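Local structure of polysaccharide deacetylase (Ammonifex degensii, 4WCJ) at residues Asp80-Leu88 against Asn235-Val243; Thr30-Cys41 against Arg245-Val256. The protein probably removes acetyl groups from the polysaccharide poly-beta-1,6-N-acetyl-D-glucosamine, as a zinc-binding family 4 carbohydrate esterase. All blocks are in the same frame, centred on the assembly; numbering follows the deposited sequence.

Contact 1: Asp80-Leu88 against Asn235-Val243; sequences DYLAGRIHL and NRPGDAPFV
The last turn of the helix ending at L82 abuts the type II beta turn R236-D239, the CA atoms of L82 and P237 lying 4.1 Å apart. L82 O takes a short bond of 2.6 Å from G238 N, which stands above the carbonyl plane; D239 N and A240 N add weak bonds to the same oxygen, so three successive amides converge on it. P237 lies across the Y81 ring in a CH-pi contact, its CG 4.1 Å from the ring centroid and 26° off the normal, while its CD reaches Y81 OH at 3.5 Å. Y81 holds its ring there by turning CG away from its own backbone N (chi1 175°), and N235 O sits at the ring edge, in plane. The contact fastens the C-terminal end of helix 75-82 to the loop leading into strand 242-247 of the parallel sheet. G84, with positive phi, closes the helix as a Schellman motif and brings its CA close to P237 CB; the chain then turns outward, and L88 CG comes back to P237 CG at 3.8 Å. On the other flank the two methyls of L82 part company: CD2 touches R236 O at 3.4 Å and also N235 CB, whereas CD1 meets V243 CG2 at 3.6 Å as the strand begins. D239 OD2 receives R236 N at 2.9 Å, almost straight, and forms a salt bridge with K233.

Contact 2: Thr30-Cys41 against Arg245-Val256; sequences THLQGDGLVVLC and RVLVTPDSWPQV
V39 and R245 lie side by side where strands 36-41 and 245-247 run parallel, V246 N bonding to V39 O at 2.8 Å and C41 N to V246 O at 2.9 Å. R245 starts with CB against V39 O at 3.4 Å; CG then lies on V39 CG1 at 3.6 Å, and CD remains beside that methyl. A bend at chi3 (-63°) brings the guanidinium over C41, whose SG stands 3.3 Å above its plane, toward the rim and nearest NH1. NE bonds to T229 O, NH1 to T96 OG1, and NH2 makes a salt bridge with D98, so all three nitrogens are engaged. A leucine here would probably leave the carboxylate of D98 without its cationic mate and T229 O without its donor. On the opposite face of the sheet, L40 CD2 and L32 CD1 both pack on V256, the latter reaching V256 CG2 at 3.8 Å. T30 CG2 meets Q255 CB at 3.6 Å. The pair of strands belongs to the parallel sheet of the beta/alpha barrel: strand 91-99 flanks 36-42 on its far edge, while helices 253-261 and 55-67 cover the L40 face.

How the contacts relate
Contacts 1 and 2, their centres about 17 Å apart, share strand 242-247: contact 1 uses its start, contact 2 its end. They also meet directly. N235 O and L37 N are 2.8 Å apart and R236 NH2 lies 2.7 Å from D35 O, both probable hydrogen bonds, while V243 CG1 packs on V39 CG2 at 3.7 Å. Contact 1 lies at the end of the sheet away from the metal. Contact 2 reaches toward it: the R245 side chain is about 7 Å from the zinc ion and about 5 Å from that of H157, which binds the metal with D99 and H162. The C41 side chain is about 8 Å from that of D99.

Contact 1: Asp80-Leu88 against Asn235-Val243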
loop_
_atom_site.group_PDB
_atom_site.type_symbol
_atom_site.label_atom_id
_atom_site.label_comp_id
_atom_site.label_asym_id
_atom_site.label_seq_id
_atom_site.Cartn_x
_atom_site.Cartn_y
_atom_site.Cartn_z
ATOM N N ASP A 80 -5.075 13.977 -3.802
ATOM C CA ASP A 80 -5.696 15.285 -3.877
ATOM C C ASP A 80 -6.454 15.604 -2.584
ATOM O O ASP A 80 -6.532 16.761 -2.179
ATOM C CB ASP A 80 -6.619 15.368 -5.092
ATOM C CG ASP A 80 -5.861 15.306 -6.398
ATOM O OD1 ASP A 80 -4.660 15.647 -6.403
ATOM O OD2 ASP A 80 -6.458 14.908 -7.415
ATOM N N TYR A 81 -6.991 14.577 -1.932
ATOM C CA TYR A 81 -7.704 14.774 -0.674
ATOM C C TYR A 81 -6.751 15.189 0.435
ATOM O O TYR A 81 -6.955 16.209 1.087
ATOM C CB TYR A 81 -8.450 13.504 -0.264
ATOM C CG TYR A 81 -9.118 13.588 1.092
ATOM C CD1 TYR A 81 -10.250 14.361 1.283
ATOM C CD2 TYR A 81 -8.619 12.880 2.179
ATOM C CE1 TYR A 81 -10.869 14.435 2.520
ATOM C CE2 TYR A 81 -9.232 12.949 3.425
ATOM C CZ TYR A 81 -10.355 13.727 3.587
ATOM O OH TYR A 81 -10.978 13.802 4.804
ATOM N N LEU A 82 -5.703 14.394 0.628
ATOM C CA LEU A 82 -4.728 14.639 1.688
ATOM C C LEU A 82 -3.946 15.923 1.460
ATOM O O LEU A 82 -3.485 16.559 2.408
ATOM C CB LEU A 82 -3.773 13.459 1.804
ATOM C CG LEU A 82 -4.427 12.213 2.396
ATOM C CD1 LEU A 82 -3.393 11.128 2.628
ATOM C CD2 LEU A 82 -5.134 12.554 3.699
ATOM N N ALA A 83 -3.811 16.306 0.194
ATOM C CA ALA A 83 -3.158 17.560 -0.140
ATOM C C ALA A 83 -4.146 18.716 -0.024
ATOM O O ALA A 83 -3.774 19.868 -0.221
ATOM C CB ALA A 83 -2.567 17.505 -1.538
ATOM N N GLY A 84 -5.404 18.396 0.280
ATOM C CA GLY A 84 -6.443 19.401 0.442
ATOM C C GLY A 84 -6.662 20.196 -0.832
ATOM O O GLY A 84 -7.235 21.288 -0.814
ATOM N N ARG A 85 -6.199 19.626 -1.941
ATOM C CA ARG A 85 -6.211 20.266 -3.252
ATOM C C ARG A 85 -7.539 20.023 -3.960
ATOM O O ARG A 85 -8.023 20.866 -4.723
ATOM C CB ARG A 85 -5.034 19.748 -4.072
ATOM C CG ARG A 85 -5.211 19.761 -5.554
ATOM C CD ARG A 85 -4.332 18.691 -6.157
ATOM N NE ARG A 85 -2.951 18.797 -5.699
ATOM C CZ ARG A 85 -2.185 17.760 -5.374
ATOM N NH1 ARG A 85 -2.663 16.525 -5.448
ATOM N NH2 ARG A 85 -0.938 17.958 -4.972
ATOM N N ILE A 86 -8.126 18.859 -3.716
ATOM C CA ILE A 86 -9.558 18.704 -3.907
ATOM C C ILE A 86 -10.110 18.699 -2.511
ATOM O O ILE A 86 -9.349 18.616 -1.548
ATOM C CB ILE A 86 -9.966 17.416 -4.640
ATOM C CG1 ILE A 86 -9.657 16.196 -3.762
ATOM C CG2 ILE A 86 -9.326 17.361 -6.023
ATOM C CD1 ILE A 86 -10.138 14.881 -4.331
ATOM N N HIS A 87 -11.423 18.775 -2.376
ATOM C CA HIS A 87 -11.965 19.039 -1.061
ATOM C C HIS A 87 -12.991 18.040 -0.552
ATOM O O HIS A 87 -14.166 18.102 -0.910
ATOM C CB HIS A 87 -12.557 20.448 -1.039
ATOM C CG HIS A 87 -11.521 21.523 -0.954
ATOM N ND1 HIS A 87 -11.114 22.257 -2.049
ATOM C CD2 HIS A 87 -10.786 21.969 0.092
ATOM C CE1 HIS A 87 -10.186 23.118 -1.677
ATOM N NE2 HIS A 87 -9.966 22.964 -0.381
ATOM N N LEU A 88 -12.501 17.112 0.267
ATOM C CA LEU A 88 -13.305 16.428 1.275
ATOM C C LEU A 88 -14.507 15.728 0.610
ATOM O O LEU A 88 -14.393 15.361 -0.553
ATOM C CB LEU A 88 -13.681 17.451 2.356
ATOM C CG LEU A 88 -12.504 17.919 3.225
ATOM C CD1 LEU A 88 -11.738 19.080 2.590
ATOM C CD2 LEU A 88 -12.953 18.276 4.638
ATOM N N ASN A 235 -6.566 9.702 8.368
ATOM C CA ASN A 235 -5.840 10.737 7.644
ATOM C C ASN A 235 -6.768 11.877 7.243
ATOM O O ASN A 235 -7.904 11.644 6.834
ATOM C CB ASN A 235 -5.147 10.144 6.412
ATOM C CG ASN A 235 -4.113 9.087 6.785
ATOM O OD1 ASN A 235 -3.007 9.409 7.220
ATOM N ND2 ASN A 235 -4.479 7.820 6.629
ATOM N N ARG A 236 -6.272 13.105 7.381
ATOM C CA ARG A 236 -7.068 14.307 7.144
ATOM C C ARG A 236 -6.389 15.212 6.113
ATOM O O ARG A 236 -5.182 15.105 5.901
ATOM C CB ARG A 236 -7.281 15.062 8.461
ATOM C CG ARG A 236 -8.106 14.306 9.499
ATOM C CD ARG A 236 -9.586 14.300 9.141
ATOM N NE ARG A 236 -10.134 15.656 9.076
ATOM C CZ ARG A 236 -11.367 15.951 8.670
ATOM N NH1 ARG A 236 -11.770 17.215 8.641
ATOM N NH2 ARG A 236 -12.198 14.986 8.292
ATOM N N PRO A 237 -7.158 16.105 5.463
ATOM C CA PRO A 237 -6.526 17.030 4.513
ATOM C C PRO A 237 -5.387 17.818 5.157
ATOM O O PRO A 237 -5.510 18.269 6.299
ATOM C CB PRO A 237 -7.677 17.952 4.103
ATOM C CG PRO A 237 -8.899 17.122 4.282
ATOM C CD PRO A 237 -8.625 16.250 5.481
ATOM N N GLY A 238 -4.279 17.953 4.437
ATOM C CA GLY A 238 -3.113 18.638 4.963
ATOM C C GLY A 238 -2.108 17.705 5.613
ATOM O O GLY A 238 -1.146 18.155 6.235
ATOM N N ASP A 239 -2.329 16.404 5.475
ATOM C CA ASP A 239 -1.393 15.424 6.019
ATOM C C ASP A 239 -0.322 15.046 5.004
ATOM O O ASP A 239 0.693 14.464 5.366
ATOM C CB ASP A 239 -2.130 14.165 6.480
ATOM C CG ASP A 239 -2.731 14.310 7.867
ATOM O OD1 ASP A 239 -2.445 15.319 8.546
ATOM O OD2 ASP A 239 -3.482 13.402 8.280
ATOM N N ALA A 240 -0.557 15.362 3.732
ATOM C CA ALA A 240 0.405 15.032 2.686
ATOM C C ALA A 240 1.767 15.644 3.005
ATOM O O ALA A 240 1.836 16.754 3.520
ATOM C CB ALA A 240 -0.101 15.516 1.316
ATOM N N PRO A 241 2.858 14.934 2.677
ATOM C CA PRO A 241 2.893 13.686 1.907
ATOM C C PRO A 241 2.788 12.394 2.710
ATOM O O PRO A 241 2.924 11.337 2.112
ATOM C CB PRO A 241 4.262 13.752 1.217
ATOM C CG PRO A 241 5.115 14.662 2.095
ATOM C CD PRO A 241 4.209 15.375 3.066
ATOM N N PHE A 242 2.557 12.453 4.018
ATOM C CA PHE A 242 2.635 11.240 4.827
ATOM C C PHE A 242 1.277 10.617 5.136
ATOM O O PHE A 242 0.363 11.300 5.612
ATOM C CB PHE A 242 3.392 11.544 6.117
ATOM C CG PHE A 242 4.774 12.023 5.866
ATOM C CD1 PHE A 242 5.746 11.134 5.443
ATOM C CD2 PHE A 242 5.095 13.364 5.996
ATOM C CE1 PHE A 242 7.026 11.569 5.178
ATOM C CE2 PHE A 242 6.377 13.807 5.736
ATOM C CZ PHE A 242 7.345 12.902 5.322
ATOM N N VAL A 243 1.159 9.322 4.853
ATOM C CA VAL A 243 -0.113 8.611 4.979
ATOM C C VAL A 243 -0.055 7.430 5.950
ATOM O O VAL A 243 0.648 6.449 5.705
ATOM C CB VAL A 243 -0.595 8.068 3.616
ATOM C CG1 VAL A 243 -2.048 7.664 3.708
ATOM C CG2 VAL A 243 -0.412 9.109 2.516
#

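Contact 2: Thr30-Cys41 against Arg245-Val256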
loop_
_atom_site.group_PDB
_atom_site.type_symbol
_atom_site.label_atom_id
_atom_site.label_comp_id
_atom_site.label_asym_id
_atom_site.label_seq_id
_atom_site.Cartn_x
_atom_site.Cartn_y
_atom_site.Cartn_z
ATOM N N THR A 30 -4.875 0.512 17.242
ATOM C CA THR A 30 -5.711 0.983 16.140
ATOM C C THR A 30 -6.873 1.834 16.656
ATOM O O THR A 30 -7.936 1.313 16.997
ATOM C CB THR A 30 -6.270 -0.196 15.307
ATOM O OG1 THR A 30 -5.193 -1.029 14.859
ATOM C CG2 THR A 30 -7.038 0.319 14.101
ATOM N N HIS A 31 -6.664 3.145 16.703
ATOM C CA HIS A 31 -7.644 4.064 17.275
ATOM C C HIS A 31 -8.191 5.012 16.213
ATOM O O HIS A 31 -7.472 5.883 15.727
ATOM C CB HIS A 31 -7.008 4.842 18.421
ATOM C CG HIS A 31 -6.312 3.967 19.416
ATOM N ND1 HIS A 31 -6.925 3.511 20.561
ATOM C CD2 HIS A 31 -5.066 3.436 19.418
ATOM C CE1 HIS A 31 -6.082 2.750 21.237
ATOM N NE2 HIS A 31 -4.948 2.685 20.563
ATOM N N LEU A 32 -9.460 4.840 15.854
ATOM C CA LEU A 32 -10.023 5.541 14.699
ATOM C C LEU A 32 -11.349 6.230 15.012
ATOM O O LEU A 32 -12.325 5.573 15.376
ATOM C CB LEU A 32 -10.223 4.566 13.541
ATOM C CG LEU A 32 -9.048 3.674 13.134
ATOM C CD1 LEU A 32 -9.445 2.785 11.960
ATOM C CD2 LEU A 32 -7.828 4.508 12.783
ATOM N N GLN A 33 -11.381 7.552 14.868
ATOM C CA GLN A 33 -12.614 8.310 15.054
ATOM C C GLN A 33 -12.763 9.418 14.010
ATOM O O GLN A 33 -11.778 10.024 13.588
ATOM C CB GLN A 33 -12.672 8.914 16.459
ATOM C CG GLN A 33 -12.823 7.890 17.578
ATOM C CD GLN A 33 -12.755 8.511 18.959
ATOM O OE1 GLN A 33 -12.906 9.725 19.115
ATOM N NE2 GLN A 33 -12.523 7.680 19.973
ATOM N N GLY A 34 -14.000 9.668 13.593
ATOM C CA GLY A 34 -14.308 10.822 12.767
ATOM C C GLY A 34 -14.190 10.643 11.265
ATOM O O GLY A 34 -13.622 9.665 10.776
ATOM N N ASP A 35 -14.741 11.611 10.536
ATOM C CA ASP A 35 -14.656 11.645 9.080
ATOM C C ASP A 35 -13.214 11.827 8.623
ATOM O O ASP A 35 -12.430 12.520 9.263
ATOM C CB ASP A 35 -15.522 12.775 8.508
ATOM C CG ASP A 35 -17.010 12.479 8.593
ATOM O OD1 ASP A 35 -17.389 11.294 8.708
ATOM O OD2 ASP A 35 -17.806 13.438 8.527
ATOM N N GLY A 36 -12.870 11.212 7.499
ATOM C CA GLY A 36 -11.518 11.307 6.989
ATOM C C GLY A 36 -11.148 10.059 6.216
ATOM O O GLY A 36 -12.004 9.218 5.953
ATOM N N LEU A 37 -9.867 9.930 5.883
ATOM C CA LEU A 37 -9.383 8.840 5.045
ATOM C C LEU A 37 -8.644 7.761 5.824
ATOM O O LEU A 37 -7.585 8.023 6.384
ATOM C CB LEU A 37 -8.450 9.388 3.967
ATOM C CG LEU A 37 -7.693 8.351 3.128
ATOM C CD1 LEU A 37 -8.646 7.521 2.278
ATOM C CD2 LEU A 37 -6.634 9.023 2.266
ATOM N N VAL A 38 -9.190 6.551 5.841
ATOM C CA VAL A 38 -8.468 5.404 6.386
ATOM C C VAL A 38 -7.901 4.582 5.236
ATOM O O VAL A 38 -8.587 4.322 4.252
ATOM C CB VAL A 38 -9.373 4.528 7.293
ATOM C CG1 VAL A 38 -8.797 3.128 7.463
ATOM C CG2 VAL A 38 -9.572 5.204 8.641
ATOM N N VAL A 39 -6.633 4.205 5.348
ATOM C CA VAL A 39 -5.976 3.451 4.296
ATOM C C VAL A 39 -5.631 2.056 4.808
ATOM O O VAL A 39 -4.890 1.912 5.777
ATOM C CB VAL A 39 -4.706 4.178 3.801
ATOM C CG1 VAL A 39 -4.074 3.427 2.650
ATOM C CG2 VAL A 39 -5.052 5.596 3.359
ATOM N N LEU A 40 -6.186 1.029 4.164
ATOM C CA LEU A 40 -5.973 -0.346 4.615
ATOM C C LEU A 40 -4.740 -0.951 3.959
ATOM O O LEU A 40 -4.491 -0.730 2.775
ATOM C CB LEU A 40 -7.199 -1.209 4.315
ATOM C CG LEU A 40 -8.547 -0.662 4.787
ATOM C CD1 LEU A 40 -9.684 -1.593 4.379
ATOM C CD2 LEU A 40 -8.547 -0.433 6.281
ATOM N N CYS A 41 -3.964 -1.693 4.741
ATOM C CA CYS A 41 -2.809 -2.408 4.224
ATOM C C CYS A 41 -3.012 -3.917 4.342
ATOM O O CYS A 41 -3.024 -4.477 5.444
ATOM C CB CYS A 41 -1.530 -1.995 4.955
ATOM S SG CYS A 41 -0.069 -2.937 4.447
ATOM N N ARG A 245 -1.343 4.065 7.576
ATOM C CA ARG A 245 -2.170 2.938 7.149
ATOM C C ARG A 245 -2.446 1.977 8.296
ATOM O O ARG A 245 -1.613 1.800 9.190
ATOM C CB ARG A 245 -1.513 2.166 5.997
ATOM C CG ARG A 245 -1.209 2.980 4.750
ATOM C CD ARG A 245 -0.663 2.072 3.663
ATOM N NE ARG A 245 0.606 1.482 4.079
ATOM C CZ ARG A 245 1.187 0.454 3.475
ATOM N NH1 ARG A 245 0.615 -0.106 2.416
ATOM N NH2 ARG A 245 2.345 -0.011 3.929
ATOM N N VAL A 246 -3.622 1.359 8.251
ATOM C CA VAL A 246 -3.994 0.305 9.177
ATOM C C VAL A 246 -3.648 -1.062 8.600
ATOM O O VAL A 246 -4.213 -1.470 7.596
ATOM C CB VAL A 246 -5.503 0.327 9.491
ATOM C CG1 VAL A 246 -5.859 -0.811 10.457
ATOM C CG2 VAL A 246 -5.915 1.680 10.056
ATOM N N LEU A 247 -2.719 -1.772 9.233
ATOM C CA LEU A 247 -2.444 -3.143 8.828
ATOM C C LEU A 247 -3.647 -4.003 9.211
ATOM O O LEU A 247 -3.956 -4.139 10.397
ATOM C CB LEU A 247 -1.166 -3.669 9.500
ATOM C CG LEU A 247 -0.754 -5.099 9.127
ATOM C CD1 LEU A 247 -0.187 -5.119 7.710
ATOM C CD2 LEU A 247 0.242 -5.678 10.125
ATOM N N VAL A 248 -4.331 -4.565 8.219
ATOM C CA VAL A 248 -5.517 -5.377 8.486
ATOM C C VAL A 248 -5.154 -6.714 9.131
ATOM O O VAL A 248 -4.391 -7.503 8.576
ATOM C CB VAL A 248 -6.330 -5.646 7.209
ATOM C CG1 VAL A 248 -7.591 -6.452 7.536
ATOM C CG2 VAL A 248 -6.687 -4.336 6.520
ATOM N N THR A 249 -5.707 -6.945 10.317
ATOM C CA THR A 249 -5.525 -8.190 11.055
ATOM C C THR A 249 -6.874 -8.577 11.651
ATOM O O THR A 249 -7.815 -7.786 11.599
ATOM C CB THR A 249 -4.479 -8.050 12.185
ATOM O OG1 THR A 249 -4.985 -7.171 13.195
ATOM C CG2 THR A 249 -3.151 -7.526 11.660
ATOM N N PRO A 250 -6.981 -9.788 12.222
ATOM C CA PRO A 250 -8.233 -10.091 12.925
ATOM C C PRO A 250 -8.512 -9.115 14.066
ATOM O O PRO A 250 -9.675 -8.866 14.377
ATOM C CB PRO A 250 -7.997 -11.503 13.463
ATOM C CG PRO A 250 -7.051 -12.105 12.500
ATOM C CD PRO A 250 -6.132 -10.987 12.079
ATOM N N ASP A 251 -7.459 -8.554 14.657
ATOM C CA ASP A 251 -7.604 -7.649 15.795
ATOM C C ASP A 251 -7.878 -6.198 15.402
ATOM O O ASP A 251 -8.511 -5.458 16.154
ATOM C CB ASP A 251 -6.353 -7.707 16.674
ATOM C CG ASP A 251 -6.335 -8.923 17.574
ATOM O OD1 ASP A 251 -7.429 -9.425 17.919
ATOM O OD2 ASP A 251 -5.230 -9.372 17.941
ATOM N N SER A 252 -7.400 -5.788 14.231
ATOM C CA SER A 252 -7.552 -4.399 13.811
ATOM C C SER A 252 -8.846 -4.173 13.041
ATOM O O SER A 252 -9.370 -3.060 13.019
ATOM C CB SER A 252 -6.365 -3.959 12.955
ATOM O OG SER A 252 -6.334 -4.667 11.732
ATOM N N TRP A 253 -9.357 -5.224 12.404
ATOM C CA TRP A 253 -10.588 -5.094 11.628
ATOM C C TRP A 253 -11.793 -4.596 12.441
ATOM O O TRP A 253 -12.514 -3.725 11.962
ATOM C CB TRP A 253 -10.954 -6.413 10.942
ATOM C CG TRP A 253 -12.343 -6.364 10.385
ATOM C CD1 TRP A 253 -13.432 -7.059 10.829
ATOM C CD2 TRP A 253 -12.805 -5.540 9.309
ATOM N NE1 TRP A 253 -14.539 -6.732 10.082
ATOM C CE2 TRP A 253 -14.179 -5.803 9.141
ATOM C CE3 TRP A 253 -12.186 -4.616 8.460
ATOM C CZ2 TRP A 253 -14.943 -5.174 8.163
ATOM C CZ3 TRP A 253 -12.947 -3.989 7.498
ATOM C CH2 TRP A 253 -14.309 -4.271 7.355
ATOM N N PRO A 254 -12.030 -5.143 13.656
ATOM C CA PRO A 254 -13.150 -4.606 14.443
ATOM C C PRO A 254 -13.105 -3.088 14.611
ATOM O O PRO A 254 -14.152 -2.441 14.607
ATOM C CB PRO A 254 -12.986 -5.304 15.797
ATOM C CG PRO A 254 -12.362 -6.608 15.455
ATOM C CD PRO A 254 -11.427 -6.319 14.312
ATOM N N GLN A 255 -11.904 -2.535 14.733
ATOM C CA GLN A 255 -11.726 -1.099 14.925
ATOM C C GLN A 255 -12.090 -0.310 13.681
ATOM O O GLN A 255 -12.670 0.771 13.771
ATOM C CB GLN A 255 -10.283 -0.793 15.320
ATOM C CG GLN A 255 -9.778 -1.649 16.465
ATOM C CD GLN A 255 -10.629 -1.505 17.708
ATOM O OE1 GLN A 255 -11.274 -0.476 17.921
ATOM N NE2 GLN A 255 -10.638 -2.542 18.540
ATOM N N VAL A 256 -11.726 -0.847 12.523
ATOM C CA VAL A 256 -12.059 -0.210 11.257
ATOM C C VAL A 256 -13.564 -0.297 11.038
ATOM O O VAL A 256 -14.205 0.691 10.672
ATOM C CB VAL A 256 -11.308 -0.857 10.078
ATOM C CG1 VAL A 256 -11.837 -0.332 8.739
ATOM C CG2 VAL A 256 -9.810 -0.605 10.204
HETATM O O HOH W 1 -2.064 -7.405 6.049
#